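Aprataxin and PNK-like factor (Homo sapiens, PDB 5W7W) acts as a histone chaperone in single- and double-strand DNA break repair, its FHA domain, the part in this chain, mediating interaction with XRCC1 and XRCC4. Local coordinates at residues A[57-62]-A[76-81]; A[63-68]-A[92-97]; A[6-11]-A[48-53]. All blocks are in the same frame, centred on the assembly; numbering follows the deposited sequence.

Interaction 1: A[57-62]-A[76-81]; sequences IKPIHT and LPLKPN
Pro-59 and Asn-81 form the closest backbone approach, CA to CA 5.1 Å, between two runs whose directions, residues 57-60 against 78-81, diverge by 61°. A single direct hydrogen bond spans them: Asn-81 N donates to Pro-59 O at 2.8 Å, lying in the carbonyl plane but bent at the hydrogen (131°). Next to it the Pro-59 ring crosses the Leu-78 side chain at about a right angle, CG of the proline resting 3.9 Å from CB of the leucine. Leu-78 also sends CD1 to CG2 of Ile-57, which is buried and packs on Cys-84. Here the end of strand 54-59, in one sheet of the FHA beta-sandwich, meets the loop that follows strand 76-77, an edge strand of the other sheet, and Leu-78 reaches in across the sandwich margin. Farther out the contact turns polar. With CG anti to the backbone N (chi1 -178°), Lys-58 runs alongside Asn-81 and points the same way, its CG 3.8 Å from the Asn-81 carbonyl carbon C. One water joins their ends, accepting from Lys-58 NZ at 2.8 Å and donating to Asn-81 OD1 at 2.7 Å. The same OD1 lies 3.9 Å from Ile-60 CG2, a methyl that flanks the amide on this partly exposed side.

Interaction 2: A[63-68]-A[92-97]; sequences NPCFYQ and FSLLVD
Strands 66-68 and 91-93 are antiparallel neighbours in the six-stranded sheet of the FHA beta-sandwich, and Phe-66 pairs with Ser-93 as the hydrogen-bonded pair. Phe-66 N donates to Ser-93 O at 3.0 Å, and Ser-93 N donates to Phe-66 O at 2.9 Å, the second donor standing 36° out of the carbonyl plane. Tyr-67 and Phe-92 follow as the non-hydrogen-bonded pair, their side chains on the face opposite to Phe-66. On the Phe-66 face the backbone bends sharply at Leu-94, bringing Val-96 over the phenyl ring: its CA sits 3.7 Å from the ring centroid, a CH-pi contact 13° off the normal, and its CB touches CZ. CG of Phe-66, anti to the carbonyl carbon (chi1 -55°), carries the ring beneath this turn. Ser-93 OG, 3.2 Å from Phe-66 CB, donates to Leu-95 O at 2.7 Å and so ties the corner back on itself. An alanine in place of Phe-66 would probably leave Val-96 without its aromatic support and open a gap beneath the turn. Beyond the ladder, Pro-64 O, which also accepts from His-45 NE2, lies 3.5 Å from Leu-94 O; a water donating to each at 2.7 Å bridges them, which probably eases the repulsion between two partly negative oxygens.

Interaction 3: A[6-11]-A[48-53]; sequences GGFELQ and LEVAGG. With FMT (formic acid), chain E; FMT (formic acid), chain C.
Phe-8, Leu-10, Leu-48 and Val-50 meet in the interior of the FHA beta-sandwich, strand 8-12 from one sheet facing strand 46-51 from the other with no hydrogen bond between the segments. The packed part is apolar. The leucines Leu-10 and Leu-48 meet end-on, CD1 to CD1 at 4.0 Å, while the Phe-8 ring passes alongside Val-50, the two side chains running opposite ways. Both methyls of Val-50 lie 4.0 Å from Phe-8 CD2, and CG1 takes the ring at its edge. With CG1 anti to the backbone N (chi1 174°), that methyl also comes within 3.3 Å of Gly-6 O. A side chain on Gly-6 would point into this same spot, where CG1 leaves little room. Leu-55 and Leu-21 fill in around Val-50. Toward solvent the contact thins to one approach: the exposed turn after strand 46-51 brings Gly-53 O to the Phe-8 ring edge, near its plane, with CZ 3.6 Å away. Two formic acid molecules, probably from the crystallisation liquor, mark the outer ends, one accepting from Gln-11 NE2 and the other, through O1, from Gly-52 N at 2.9 Å with an N-H...O angle of 166°.

How the interactions relate
From the N terminus, strand 8-12 comes first, and interaction 3 closes a loop of 36 residues when strand 46-51 arrives, joining the two sheets of the sandwich. The chain then turns into strand 54-59, where interaction 1 opens. Before it closes at 76-81, segment 63-68 opens interaction 2, which closes only at 92-97; the two loops therefore cross, while interaction 3 precedes both in series. Interactions 1 and 2 meet where strands 66-68 and 76-77 lie side by side in one sheet: Leu-78 N to Cys-65 O and Leu-76 N to Tyr-67 O, probable hydrogen bonds, link them. Interaction 3 lies about 18 Å away, centre to centre, yet Leu-48 touches Ile-57 and Leu-10 touches Phe-92.

Interaction 1: A[57-62]-A[76-81]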
ATOM      1  N   ILE A  57       5.152  -3.107  -3.844  1.00  8.40           N
ATOM      2  CA  ILE A  57       3.970  -3.860  -3.433  1.00  8.55           C
ATOM      3  C   ILE A  57       3.828  -5.085  -4.323  1.00  8.34           C
ATOM      4  O   ILE A  57       4.023  -5.013  -5.539  1.00  9.03           O
ATOM      5  CB  ILE A  57       2.690  -2.989  -3.498  1.00  9.25           C
ATOM      6  CG1 ILE A  57       1.487  -3.767  -2.962  1.00  9.00           C
ATOM      7  CG2 ILE A  57       2.390  -2.486  -4.916  1.00  9.75           C
ATOM      8  CD1 ILE A  57       0.279  -2.917  -2.703  1.00 10.94           C
ATOM      9  N   LYS A  58       3.475  -6.209  -3.704  1.00  8.11           N
ATOM     10  CA  LYS A  58       3.145  -7.443  -4.421  1.00  8.55           C
ATOM     11  C   LYS A  58       1.734  -7.860  -4.036  1.00  9.48           C
ATOM     12  O   LYS A  58       1.498  -8.212  -2.862  1.00  9.56           O
ATOM     13  CB  LYS A  58       4.130  -8.560  -4.078  1.00  8.87           C
ATOM     14  CG  LYS A  58       3.866  -9.856  -4.847  1.00  9.28           C
ATOM     15  CD  LYS A  58       4.972 -10.894  -4.681  1.00 11.39           C
ATOM     16  CE  LYS A  58       5.197 -11.237  -3.249  1.00 11.27           C
ATOM     17  NZ  LYS A  58       6.127 -12.419  -3.115  1.00 14.90           N
ATOM     18  N   PRO A  59       0.767  -7.815  -4.953  1.00  8.69           N
ATOM     19  CA  PRO A  59      -0.581  -8.318  -4.642  1.00  9.17           C
ATOM     20  C   PRO A  59      -0.549  -9.834  -4.512  1.00  7.95           C
ATOM     21  O   PRO A  59      -0.040 -10.521  -5.402  1.00  9.17           O
ATOM     22  CB  PRO A  59      -1.400  -7.886  -5.867  1.00  9.68           C
ATOM     23  CG  PRO A  59      -0.567  -6.846  -6.551  1.00 10.78           C
ATOM     24  CD  PRO A  59       0.829  -7.264  -6.308  1.00  9.07           C
ATOM     25  N   ILE A  60      -1.086 -10.364  -3.406  1.00  8.91           N
ATOM     26  CA  ILE A  60      -0.984 -11.798  -3.132  1.00  8.82           C
ATOM     27  C   ILE A  60      -2.338 -12.474  -2.898  1.00 10.20           C
ATOM     28  O   ILE A  60      -2.381 -13.611  -2.433  1.00 10.26           O
ATOM     29  CB  ILE A  60      -0.003 -12.120  -1.989  1.00 10.31           C
ATOM     30  CG1 ILE A  60      -0.402 -11.419  -0.686  1.00 10.29           C
ATOM     31  CG2 ILE A  60       1.417 -11.789  -2.413  1.00 10.95           C
ATOM     32  CD1 ILE A  60       0.190 -12.068   0.535  1.00 12.24           C
ATOM     33  N   HIS A  61      -3.436 -11.833  -3.276  1.00  9.06           N
ATOM     34  CA  HIS A  61      -4.758 -12.418  -3.087  1.00  9.53           C
ATOM     35  C   HIS A  61      -5.527 -12.385  -4.396  1.00 10.18           C
ATOM     36  O   HIS A  61      -5.173 -11.689  -5.344  1.00 10.07           O
ATOM     37  CB  HIS A  61      -5.526 -11.716  -1.955  1.00 10.60           C
ATOM     38  CG  HIS A  61      -6.753 -12.440  -1.538  1.00 10.64           C
ATOM     39  ND1 HIS A  61      -8.010 -12.066  -1.955  1.00 12.13           N
ATOM     40  CD2 HIS A  61      -6.908 -13.536  -0.765  1.00 14.23           C
ATOM     41  CE1 HIS A  61      -8.897 -12.898  -1.431  1.00 13.54           C
ATOM     42  NE2 HIS A  61      -8.253 -13.803  -0.716  1.00 14.84           N
ATOM     43  N   THR A  62      -6.612 -13.147  -4.454  1.00 11.72           N
ATOM     44  CA  THR A  62      -7.448 -13.086  -5.651  1.00 12.04           C
ATOM     45  C   THR A  62      -8.101 -11.717  -5.835  1.00 10.39           C
ATOM     46  O   THR A  62      -8.264 -11.267  -6.972  1.00 11.85           O
ATOM     47  CB  THR A  62      -8.506 -14.180  -5.641  1.00 15.63           C
ATOM     48  OG1 THR A  62      -9.201 -14.151  -4.407  1.00 17.99           O
ATOM     49  CG2 THR A  62      -7.887 -15.557  -5.836  1.00 17.71           C
ATOM     50  N   LEU A  76      -5.474   1.721 -11.384  1.00 11.82           N
ATOM     51  CA  LEU A  76      -5.447   0.602 -12.331  1.00 14.17           C
ATOM     52  C   LEU A  76      -5.196  -0.681 -11.561  1.00 11.02           C
ATOM     53  O   LEU A  76      -4.297  -0.703 -10.714  1.00 10.96           O
ATOM     54  CB  LEU A  76      -4.279   0.729 -13.332  1.00 18.71           C
ATOM     55  CG  LEU A  76      -4.023   2.038 -14.076  1.00 17.94           C
ATOM     56  CD1 LEU A  76      -2.840   1.918 -15.036  1.00 20.30           C
ATOM     57  CD2 LEU A  76      -5.271   2.455 -14.820  1.00 17.58           C
ATOM     58  N   PRO A  77      -5.894  -1.781 -11.840  1.00  9.05           N
ATOM     59  CA  PRO A  77      -5.577  -3.023 -11.128  1.00  9.20           C
ATOM     60  C   PRO A  77      -4.214  -3.555 -11.544  1.00  9.95           C
ATOM     61  O   PRO A  77      -3.884  -3.603 -12.734  1.00 12.82           O
ATOM     62  CB  PRO A  77      -6.715  -3.971 -11.538  1.00 10.57           C
ATOM     63  CG  PRO A  77      -7.141  -3.473 -12.897  1.00  9.87           C
ATOM     64  CD  PRO A  77      -7.022  -1.953 -12.778  1.00 11.51           C
ATOM     65  N   LEU A  78      -3.431  -3.967 -10.560  1.00  9.83           N
ATOM     66  CA  LEU A  78      -2.095  -4.498 -10.779  1.00 10.10           C
ATOM     67  C   LEU A  78      -2.117  -5.965 -11.194  1.00 10.21           C
ATOM     68  O   LEU A  78      -2.950  -6.751 -10.751  1.00 10.52           O
ATOM     69  CB  LEU A  78      -1.283  -4.380  -9.492  1.00 11.27           C
ATOM     70  CG  LEU A  78      -0.846  -2.965  -9.151  1.00 10.37           C
ATOM     71  CD1 LEU A  78      -0.233  -2.987  -7.767  1.00 12.37           C
ATOM     72  CD2 LEU A  78       0.153  -2.444 -10.174  1.00 11.48           C
ATOM     73  N   LYS A  79      -1.139  -6.342 -12.005  1.00 10.21           N
ATOM     74  CA  LYS A  79      -0.969  -7.746 -12.360  1.00 12.10           C
ATOM     75  C   LYS A  79      -0.676  -8.554 -11.082  1.00 10.95           C
ATOM     76  O   LYS A  79       0.167  -8.144 -10.271  1.00 11.18           O
ATOM     77  CB  LYS A  79       0.177  -7.881 -13.372  1.00 14.61           C
ATOM     78  CG  LYS A  79       0.215  -9.226 -14.096  1.00 17.44           C
ATOM     79  CD  LYS A  79       1.167  -9.168 -15.304  1.00 18.90           C
ATOM     80  CE  LYS A  79       1.149 -10.471 -16.090  1.00 28.37           C
ATOM     81  NZ  LYS A  79       2.097 -10.406 -17.236  1.00 30.14           N
ATOM     82  N   PRO A  80      -1.349  -9.680 -10.858  0.60 10.20           N
ATOM     83  CA  PRO A  80      -1.197 -10.374  -9.572  0.60  9.48           C
ATOM     84  C   PRO A  80       0.178 -10.998  -9.356  0.60 10.17           C
ATOM     85  O   PRO A  80       0.825 -11.504 -10.278  0.60  9.30           O
ATOM     86  CB  PRO A  80      -2.292 -11.451  -9.617  0.60 11.50           C
ATOM     87  CG  PRO A  80      -3.301 -10.904 -10.547  0.60 11.82           C
ATOM     88  CD  PRO A  80      -2.515 -10.190 -11.604  0.60  9.85           C
ATOM     89  N   ASN A  81       0.610 -10.980  -8.100  1.00  8.85           N
ATOM     90  CA  ASN A  81       1.758 -11.743  -7.622  1.00  9.04           C
ATOM     91  C   ASN A  81       3.079 -11.306  -8.220  1.00  9.19           C
ATOM     92  O   ASN A  81       4.045 -12.091  -8.230  1.00 10.15           O
ATOM     93  CB  ASN A  81       1.571 -13.255  -7.809  1.00  9.39           C
ATOM     94  CG  ASN A  81       2.367 -14.042  -6.805  1.00  9.42           C
ATOM     95  OD1 ASN A  81       2.394 -13.690  -5.629  1.00 10.28           O
ATOM     96  ND2 ASN A  81       3.059 -15.093  -7.263  1.00 10.34           N
TER
HETATM   97  O   HOH W   1       4.305 -14.364  -3.887  1.00 12.99           O

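Interaction 2: A[63-68]-A[92-97]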
ATOM      1  N   ASN A  63      -8.435 -11.030  -4.743  1.00 10.50           N
ATOM      2  CA  ASN A  63      -8.918  -9.661  -4.851  1.00 12.32           C
ATOM      3  C   ASN A  63      -7.729  -8.760  -5.142  1.00  9.49           C
ATOM      4  O   ASN A  63      -6.708  -8.867  -4.453  1.00 10.81           O
ATOM      5  CB  ASN A  63      -9.600  -9.228  -3.562  1.00 16.46           C
ATOM      6  CG  ASN A  63     -10.841 -10.030  -3.270  1.00 18.62           C
ATOM      7  OD1 ASN A  63     -11.531 -10.480  -4.192  1.00 19.58           O
ATOM      8  ND2 ASN A  63     -11.143 -10.204  -1.985  1.00 22.07           N
ATOM      9  N   PRO A  64      -7.800  -7.924  -6.164  1.00 10.54           N
ATOM     10  CA  PRO A  64      -6.604  -7.227  -6.649  1.00 10.18           C
ATOM     11  C   PRO A  64      -6.208  -6.050  -5.775  1.00  9.29           C
ATOM     12  O   PRO A  64      -6.937  -5.594  -4.900  1.00 10.47           O
ATOM     13  CB  PRO A  64      -7.000  -6.732  -8.041  1.00 13.60           C
ATOM     14  CG  PRO A  64      -8.443  -6.703  -8.037  1.00 17.67           C
ATOM     15  CD  PRO A  64      -8.940  -7.738  -7.069  1.00 11.20           C
ATOM     16  N   CYS A  65      -5.020  -5.551  -6.055  1.00  9.49           N
ATOM     17  CA  CYS A  65      -4.594  -4.231  -5.621  1.00  9.01           C
ATOM     18  C   CYS A  65      -4.607  -3.293  -6.812  1.00  9.04           C
ATOM     19  O   CYS A  65      -4.568  -3.738  -7.960  1.00  9.75           O
ATOM     20  CB  CYS A  65      -3.176  -4.268  -5.080  1.00  9.25           C
ATOM     21  SG  CYS A  65      -2.948  -5.262  -3.602  1.00 12.49           S
ATOM     22  N   PHE A  66      -4.617  -1.990  -6.532  1.00  8.68           N
ATOM     23  CA  PHE A  66      -4.681  -0.976  -7.570  1.00  8.79           C
ATOM     24  C   PHE A  66      -3.554   0.019  -7.371  1.00  9.32           C
ATOM     25  O   PHE A  66      -3.088   0.235  -6.253  1.00  8.92           O
ATOM     26  CB  PHE A  66      -6.036  -0.256  -7.564  1.00 10.20           C
ATOM     27  CG  PHE A  66      -7.212  -1.200  -7.668  1.00  9.59           C
ATOM     28  CD1 PHE A  66      -7.623  -1.916  -6.578  1.00  9.99           C
ATOM     29  CD2 PHE A  66      -7.875  -1.395  -8.870  1.00 10.84           C
ATOM     30  CE1 PHE A  66      -8.668  -2.818  -6.660  1.00 11.05           C
ATOM     31  CE2 PHE A  66      -8.917  -2.287  -8.955  1.00 12.93           C
ATOM     32  CZ  PHE A  66      -9.308  -3.003  -7.840  1.00 13.46           C
ATOM     33  N   TYR A  67      -3.156   0.654  -8.464  1.00  9.14           N
ATOM     34  CA  TYR A  67      -2.025   1.564  -8.507  1.00  9.48           C
ATOM     35  C   TYR A  67      -2.382   2.803  -9.309  1.00 10.19           C
ATOM     36  O   TYR A  67      -2.987   2.707 -10.377  1.00 11.41           O
ATOM     37  CB  TYR A  67      -0.860   0.887  -9.218  1.00  9.45           C
ATOM     38  CG  TYR A  67       0.349   1.779  -9.465  1.00 11.82           C
ATOM     39  CD1 TYR A  67       1.117   2.266  -8.419  1.00 10.79           C
ATOM     40  CD2 TYR A  67       0.722   2.118 -10.753  1.00 14.10           C
ATOM     41  CE1 TYR A  67       2.205   3.081  -8.645  1.00 12.45           C
ATOM     42  CE2 TYR A  67       1.827   2.933 -10.988  1.00 15.47           C
ATOM     43  CZ  TYR A  67       2.562   3.399  -9.921  1.00 12.97           C
ATOM     44  OH  TYR A  67       3.657   4.203 -10.173  1.00 13.73           O
ATOM     45  N   GLN A  68      -1.947   3.962  -8.826  1.00  9.32           N
ATOM     46  CA  GLN A  68      -2.092   5.230  -9.535  1.00  9.82           C
ATOM     47  C   GLN A  68      -0.773   5.985  -9.444  1.00 10.28           C
ATOM     48  O   GLN A  68      -0.379   6.428  -8.372  1.00 10.40           O
ATOM     49  CB  GLN A  68      -3.222   6.053  -8.933  1.00 10.23           C
ATOM     50  CG  GLN A  68      -3.424   7.398  -9.622  1.00 11.41           C
ATOM     51  CD  GLN A  68      -4.532   8.211  -8.978  1.00 14.85           C
ATOM     52  OE1 GLN A  68      -5.378   7.683  -8.260  1.00 16.27           O
ATOM     53  NE2 GLN A  68      -4.527   9.508  -9.220  1.00 17.64           N
ATOM     54  N   PHE A  92      -1.687   3.592  -3.960  1.00  8.57           N
ATOM     55  CA  PHE A  92      -2.195   2.249  -4.209  1.00  9.34           C
ATOM     56  C   PHE A  92      -3.468   2.084  -3.396  1.00  8.56           C
ATOM     57  O   PHE A  92      -3.747   2.866  -2.487  1.00  8.64           O
ATOM     58  CB  PHE A  92      -1.185   1.155  -3.829  1.00 10.05           C
ATOM     59  CG  PHE A  92      -1.104   0.888  -2.363  1.00  9.65           C
ATOM     60  CD1 PHE A  92      -0.258   1.631  -1.555  1.00 10.44           C
ATOM     61  CD2 PHE A  92      -1.870  -0.098  -1.776  1.00 11.14           C
ATOM     62  CE1 PHE A  92      -0.199   1.393  -0.198  1.00 12.00           C
ATOM     63  CE2 PHE A  92      -1.807  -0.333  -0.429  1.00 11.82           C
ATOM     64  CZ  PHE A  92      -0.966   0.412   0.362  1.00 10.51           C
ATOM     65  N   SER A  93      -4.250   1.058  -3.714  1.00  8.71           N
ATOM     66  CA  SER A  93      -5.450   0.807  -2.938  1.00  8.43           C
ATOM     67  C   SER A  93      -5.736  -0.681  -2.851  1.00  9.22           C
ATOM     68  O   SER A  93      -5.298  -1.488  -3.681  1.00  8.81           O
ATOM     69  CB  SER A  93      -6.654   1.543  -3.514  1.00  9.49           C
ATOM     70  OG  SER A  93      -7.005   1.051  -4.793  1.00  9.83           O
ATOM     71  N   LEU A  94      -6.508  -1.023  -1.826  1.00  7.90           N
ATOM     72  CA  LEU A  94      -6.886  -2.409  -1.593  1.00  9.11           C
ATOM     73  C   LEU A  94      -8.271  -2.747  -2.130  1.00 10.67           C
ATOM     74  O   LEU A  94      -8.582  -3.930  -2.302  1.00 10.52           O
ATOM     75  CB  LEU A  94      -6.802  -2.752  -0.101  1.00 10.10           C
ATOM     76  CG  LEU A  94      -5.427  -2.545   0.529  1.00 11.16           C
ATOM     77  CD1 LEU A  94      -5.483  -3.009   1.982  1.00 18.70           C
ATOM     78  CD2 LEU A  94      -4.357  -3.283  -0.209  1.00 15.32           C
ATOM     79  N   LEU A  95      -9.112  -1.753  -2.389  1.00  8.90           N
ATOM     80  CA  LEU A  95     -10.330  -1.903  -3.181  1.00  9.71           C
ATOM     81  C   LEU A  95     -10.280  -0.824  -4.251  1.00  8.82           C
ATOM     82  O   LEU A  95      -9.497   0.126  -4.175  1.00  9.50           O
ATOM     83  CB  LEU A  95     -11.616  -1.771  -2.349  1.00  9.39           C
ATOM     84  CG  LEU A  95     -11.823  -2.841  -1.288  1.00  9.77           C
ATOM     85  CD1 LEU A  95     -13.045  -2.492  -0.474  1.00 11.86           C
ATOM     86  CD2 LEU A  95     -11.990  -4.224  -1.917  1.00 10.66           C
ATOM     87  N   VAL A  96     -11.120  -0.946  -5.273  1.00  8.95           N
ATOM     88  CA  VAL A  96     -10.997  -0.037  -6.407  1.00 10.45           C
ATOM     89  C   VAL A  96     -11.195   1.408  -5.982  1.00 10.43           C
ATOM     90  O   VAL A  96     -10.588   2.310  -6.567  1.00 12.77           O
ATOM     91  CB  VAL A  96     -11.958  -0.454  -7.546  1.00 10.97           C
ATOM     92  CG1 VAL A  96     -13.404  -0.327  -7.117  1.00 11.80           C
ATOM     93  CG2 VAL A  96     -11.695   0.386  -8.794  1.00 12.83           C
ATOM     94  N   ASP A  97     -12.056   1.652  -4.994  1.00 10.50           N
ATOM     95  CA  ASP A  97     -12.472   3.001  -4.624  1.00 11.26           C
ATOM     96  C   ASP A  97     -12.452   3.220  -3.120  1.00 13.88           C
ATOM     97  O   ASP A  97     -13.117   4.132  -2.624  1.00 15.96           O
ATOM     98  CB  ASP A  97     -13.858   3.322  -5.180  1.00 14.57           C
ATOM     99  CG  ASP A  97     -14.916   2.361  -4.701  1.00 15.10           C
ATOM    100  OD1 ASP A  97     -14.622   1.440  -3.911  1.00 14.42           O
ATOM    101  OD2 ASP A  97     -16.083   2.514  -5.144  1.00 21.06           O
TER
HETATM  102  O   HOH W   2      -9.465  -5.863  -3.998  1.00 12.07           O

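Interaction 3: A[6-11]-A[48-53]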
ATOM      1  N   GLY A   6      11.252   2.942   8.415  1.00 16.82           N
ATOM      2  CA  GLY A   6      11.671   2.591   7.080  1.00 17.02           C
ATOM      3  C   GLY A   6      11.703   3.732   6.090  1.00 16.85           C
ATOM      4  O   GLY A   6      12.031   3.508   4.925  1.00 18.37           O
ATOM      5  N   GLY A   7      11.368   4.958   6.488  1.00 15.19           N
ATOM      6  CA  GLY A   7      11.473   6.071   5.569  1.00 15.15           C
ATOM      7  C   GLY A   7      10.258   6.298   4.692  1.00 13.36           C
ATOM      8  O   GLY A   7      10.311   7.141   3.788  1.00 14.86           O
ATOM      9  N   PHE A   8       9.193   5.541   4.895  1.00 11.56           N
ATOM     10  CA  PHE A   8       7.967   5.683   4.126  1.00 11.38           C
ATOM     11  C   PHE A   8       6.792   5.689   5.077  1.00 11.04           C
ATOM     12  O   PHE A   8       6.794   4.988   6.089  1.00 12.61           O
ATOM     13  CB  PHE A   8       7.778   4.531   3.155  1.00 10.30           C
ATOM     14  CG  PHE A   8       8.762   4.532   2.047  1.00 11.06           C
ATOM     15  CD1 PHE A   8       8.535   5.290   0.918  1.00 11.88           C
ATOM     16  CD2 PHE A   8       9.929   3.813   2.140  1.00 12.09           C
ATOM     17  CE1 PHE A   8       9.447   5.311  -0.121  1.00 11.73           C
ATOM     18  CE2 PHE A   8      10.844   3.823   1.088  1.00 12.35           C
ATOM     19  CZ  PHE A   8      10.610   4.587  -0.026  1.00 11.07           C
ATOM     20  N   GLU A   9       5.788   6.469   4.738  1.00 10.22           N
ATOM     21  CA  GLU A   9       4.508   6.439   5.422  1.00 10.08           C
ATOM     22  C   GLU A   9       3.390   6.347   4.406  1.00 10.19           C
ATOM     23  O   GLU A   9       3.517   6.822   3.271  1.00 10.94           O
ATOM     24  CB  GLU A   9       4.292   7.688   6.284  1.00 14.09           C
ATOM     25  CG  GLU A   9       5.169   7.715   7.518  1.00 15.07           C
ATOM     26  CD  GLU A   9       4.987   8.945   8.393  1.00 20.84           C
ATOM     27  OE1 GLU A   9       4.220   9.856   8.026  1.00 22.23           O
ATOM     28  OE2 GLU A   9       5.653   9.000   9.447  1.00 25.19           O
ATOM     29  N   LEU A  10       2.300   5.720   4.823  1.00  9.96           N
ATOM     30  CA  LEU A  10       1.085   5.605   4.031  1.00 10.70           C
ATOM     31  C   LEU A  10       0.070   6.622   4.521  1.00  9.73           C
ATOM     32  O   LEU A  10      -0.221   6.687   5.724  1.00 11.42           O
ATOM     33  CB  LEU A  10       0.475   4.211   4.165  1.00 10.15           C
ATOM     34  CG  LEU A  10       1.401   3.024   3.895  1.00 12.02           C
ATOM     35  CD1 LEU A  10       0.589   1.758   4.067  1.00 13.81           C
ATOM     36  CD2 LEU A  10       2.023   3.117   2.527  1.00 15.07           C
ATOM     37  N   GLN A  11      -0.456   7.416   3.606  1.00  8.70           N
ATOM     38  CA  GLN A  11      -1.415   8.462   3.939  1.00  9.32           C
ATOM     39  C   GLN A  11      -2.778   8.120   3.362  1.00  8.71           C
ATOM     40  O   GLN A  11      -2.930   8.124   2.134  1.00  8.76           O
ATOM     41  CB  GLN A  11      -0.917   9.786   3.367  1.00  9.44           C
ATOM     42  CG  GLN A  11      -1.893  10.936   3.561  1.00  9.65           C
ATOM     43  CD  GLN A  11      -1.237  12.254   3.287  1.00  9.27           C
ATOM     44  OE1 GLN A  11      -0.653  12.852   4.195  1.00 10.14           O
ATOM     45  NE2 GLN A  11      -1.297  12.712   2.041  1.00  9.90           N
ATOM     46  N   LEU A  48       4.007  -5.302   1.293  1.00  8.76           N
ATOM     47  CA  LEU A  48       4.828  -4.129   1.038  1.00  8.59           C
ATOM     48  C   LEU A  48       6.243  -4.445   1.474  1.00  9.43           C
ATOM     49  O   LEU A  48       6.443  -5.089   2.510  1.00 12.34           O
ATOM     50  CB  LEU A  48       4.344  -2.933   1.844  1.00  9.52           C
ATOM     51  CG  LEU A  48       2.961  -2.435   1.495  1.00 11.08           C
ATOM     52  CD1 LEU A  48       2.560  -1.290   2.394  1.00 12.55           C
ATOM     53  CD2 LEU A  48       2.887  -1.992   0.071  1.00 13.71           C
ATOM     54  N   GLU A  49       7.229  -4.020   0.691  1.00  8.70           N
ATOM     55  CA  GLU A  49       8.615  -4.183   1.090  1.00  9.02           C
ATOM     56  C   GLU A  49       9.349  -2.862   0.968  1.00  8.61           C
ATOM     57  O   GLU A  49       9.323  -2.233  -0.094  1.00  9.80           O
ATOM     58  CB  GLU A  49       9.335  -5.212   0.234  1.00 10.02           C
ATOM     59  CG  GLU A  49      10.712  -5.556   0.795  1.00 11.93           C
ATOM     60  CD  GLU A  49      11.727  -5.872  -0.253  1.00 17.78           C
ATOM     61  OE1 GLU A  49      11.919  -5.058  -1.181  1.00 15.35           O
ATOM     62  OE2 GLU A  49      12.358  -6.939  -0.123  1.00 23.12           O
ATOM     63  N   VAL A  50      10.038  -2.483   2.049  1.00  9.19           N
ATOM     64  CA  VAL A  50      10.945  -1.344   2.097  1.00  9.82           C
ATOM     65  C   VAL A  50      12.367  -1.894   2.064  1.00  9.63           C
ATOM     66  O   VAL A  50      12.760  -2.680   2.941  1.00  9.86           O
ATOM     67  CB  VAL A  50      10.714  -0.521   3.372  1.00  9.83           C
ATOM     68  CG1 VAL A  50      11.752   0.570   3.493  1.00 11.36           C
ATOM     69  CG2 VAL A  50       9.291   0.057   3.378  1.00 12.03           C
ATOM     70  N   ALA A  51      13.142  -1.477   1.069  1.00  9.09           N
ATOM     71  CA  ALA A  51      14.524  -1.916   0.934  1.00 10.26           C
ATOM     72  C   ALA A  51      15.250  -0.954   0.020  1.00 10.31           C
ATOM     73  O   ALA A  51      14.710  -0.520  -0.999  1.00  9.60           O
ATOM     74  CB  ALA A  51      14.605  -3.324   0.331  1.00 11.97           C
ATOM     75  N   GLY A  52      16.480  -0.620   0.386  1.00 11.19           N
ATOM     76  CA  GLY A  52      17.311   0.163  -0.508  1.00 11.69           C
ATOM     77  C   GLY A  52      16.682   1.470  -0.934  1.00 11.77           C
ATOM     78  O   GLY A  52      16.850   1.895  -2.084  1.00 12.33           O
ATOM     79  N   GLY A  53      15.951   2.124  -0.039  1.00 10.45           N
ATOM     80  CA  GLY A  53      15.377   3.407  -0.350  1.00 11.58           C
ATOM     81  C   GLY A  53      14.160   3.369  -1.237  1.00  9.75           C
ATOM     82  O   GLY A  53      13.752   4.413  -1.745  1.00 12.32           O
TER
HETATM   83  C   FMT E 203      17.987  -2.989   2.774  1.00 21.90           C
HETATM   84  O1  FMT E 203      17.472  -1.880   2.783  1.00 15.39           O
HETATM   85  O2  FMT E 203      17.391  -4.005   3.148  1.00 23.19           O
HETATM   86  C   FMT C 201      -4.090  12.828  -0.300  1.00 17.93           C
HETATM   87  O1  FMT C 201      -4.605  13.104  -1.373  1.00 19.35           O
HETATM   88  O2  FMT C 201      -3.011  12.250  -0.246  1.00 14.15           O